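Local structure of 1H-3-hydroxy-4-oxoquinoline 2,4-dioxygenase (Pseudomonas putida, 3IBT) at residues 145-148 with 149-152. The protein catalyses the cofactor-independent cleavage of the 3-hydroxy-1H-quinolin-4-one ring by dioxygen, giving N-formylanthranilate and carbon monoxide in oxoquinoline degradation. Numbering follows the deposited sequence.
Sequences GRQS and FFDE
Helix 142-154, one of the helices inserted between strands 115-119 and 207-212 of this alpha/beta-hydrolase fold, brings Arg146 against Phe150 one turn further on. The two side chains run alongside each other in the same direction, and the aliphatic part of the arginine makes the contact: CG of Arg146 lies over a face of the Phe150 ring in a CH-pi contact, 4.0 Å from the centroid. CD of Arg146 follows, 3.7 Å from CE2 of Phe150, and the guanidinium beyond it is nearly parallel to the ring, the planes 5° apart. Gln147 reaches the same ring from another side. Its CG is anti to the backbone N (chi1 -168°) and the chain bends at chi2, which carries NE2 to the ring edge, 3.6 Å from CD2 of Phe150, with the amide plane steeply inclined to the ring. Gln147 also meets Asp151, whose OD2 sits 3.5 Å from CG of Gln147. Along the backbone, the helical bond from Asp151 N to Gln147 O is 3.0 Å long, whereas those from Phe150 N to Arg146 O and from Glu152 N to Ser148 O are long and weak, both at 3.4 Å. Ser148 OG is hydrogen-bonded to Gln132 NE2, tying this helix to helix 127-135. Phe149 packs on that helix through Gln132 and Leu133, and its ring meets that of Trp153, a probable substrate-binding residue. Trp178 of helix 175-192 touches both Arg146 and Phe149, while Phe150 rests on Met170 and Pro171 in the loop leading into that helix.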
loop_
_atom_site.group_PDB
_atom_site.type_symbol
_atom_site.label_atom_id
_atom_site.label_comp_id
_atom_site.label_asym_id
_atom_site.label_seq_id
_atom_site.Cartn_x
_atom_site.Cartn_y
_atom_site.Cartn_z
ATOM N N GLY A 145 20.120 4.219 4.067
ATOM C CA GLY A 145 19.096 3.231 4.443
ATOM C C GLY A 145 17.947 3.268 3.474
ATOM O O GLY A 145 17.418 2.221 3.085
ATOM N N ARG A 146 17.550 4.479 3.089
ATOM C CA ARG A 146 16.647 4.642 1.961
ATOM C C ARG A 146 17.222 3.910 0.756
ATOM O O ARG A 146 16.519 3.150 0.121
ATOM C CB ARG A 146 16.432 6.120 1.604
ATOM C CG ARG A 146 16.551 6.387 0.083
ATOM C CD ARG A 146 16.677 7.834 -0.251
ATOM N NE ARG A 146 15.519 8.539 0.287
ATOM C CZ ARG A 146 15.475 9.853 0.505
ATOM N NH1 ARG A 146 16.519 10.641 0.207
ATOM N NH2 ARG A 146 14.369 10.380 1.011
ATOM N N GLN A 147 18.500 4.145 0.452
ATOM C CA GLN A 147 19.082 3.680 -0.796
ATOM C C GLN A 147 19.129 2.174 -0.792
ATOM O O GLN A 147 18.953 1.548 -1.822
ATOM C CB GLN A 147 20.486 4.232 -0.988
ATOM C CG GLN A 147 21.016 4.029 -2.382
ATOM C CD GLN A 147 20.240 4.832 -3.369
ATOM O OE1 GLN A 147 20.191 6.047 -3.269
ATOM N NE2 GLN A 147 19.608 4.164 -4.328
ATOM N N SER A 148 19.348 1.603 0.383
ATOM C CA SER A 148 19.441 0.171 0.518
ATOM C C SER A 148 18.228 -0.566 -0.073
ATOM O O SER A 148 18.394 -1.467 -0.899
ATOM C CB SER A 148 19.581 -0.192 1.968
ATOM O OG SER A 148 19.416 -1.595 2.059
ATOM N N PHE A 149 17.031 -0.170 0.372
ATOM C CA PHE A 149 15.758 -0.596 -0.198
ATOM C C PHE A 149 15.698 -0.416 -1.721
ATOM O O PHE A 149 15.374 -1.368 -2.449
ATOM C CB PHE A 149 14.582 0.162 0.446
ATOM C CG PHE A 149 14.122 -0.416 1.765
ATOM C CD1 PHE A 149 14.289 0.305 2.950
ATOM C CD2 PHE A 149 13.534 -1.678 1.823
ATOM C CE1 PHE A 149 13.886 -0.218 4.163
ATOM C CE2 PHE A 149 13.128 -2.221 3.046
ATOM C CZ PHE A 149 13.291 -1.498 4.204
ATOM N N PHE A 150 16.002 0.791 -2.202
ATOM C CA PHE A 150 15.940 1.059 -3.639
ATOM C C PHE A 150 16.693 0.020 -4.440
ATOM O O PHE A 150 16.135 -0.563 -5.357
ATOM C CB PHE A 150 16.524 2.414 -3.982
ATOM C CG PHE A 150 15.699 3.597 -3.516
ATOM C CD1 PHE A 150 14.428 3.440 -2.971
ATOM C CD2 PHE A 150 16.194 4.895 -3.666
ATOM C CE1 PHE A 150 13.678 4.565 -2.563
ATOM C CE2 PHE A 150 15.453 6.003 -3.272
ATOM C CZ PHE A 150 14.194 5.834 -2.721
ATOM N N ASP A 151 17.958 -0.209 -4.092
ATOM C CA ASP A 151 18.797 -1.152 -4.824
ATOM C C ASP A 151 18.054 -2.485 -4.904
ATOM O O ASP A 151 18.040 -3.161 -5.948
ATOM C CB ASP A 151 20.156 -1.330 -4.132
ATOM C CG ASP A 151 21.082 -0.096 -4.281
ATOM O OD1 ASP A 151 21.670 0.095 -5.372
ATOM O OD2 ASP A 151 21.258 0.675 -3.298
ATOM N N GLU A 152 17.401 -2.830 -3.796
ATOM C CA GLU A 152 16.652 -4.063 -3.683
ATOM C C GLU A 152 15.356 -3.994 -4.490
ATOM O O GLU A 152 15.198 -4.686 -5.495
ATOM C CB GLU A 152 16.348 -4.364 -2.221
ATOM C CG GLU A 152 15.482 -5.618 -2.046
ATOM C CD GLU A 152 15.216 -5.941 -0.575
ATOM O OE1 GLU A 152 16.198 -6.004 0.214
ATOM O OE2 GLU A 152 14.026 -6.129 -0.209
#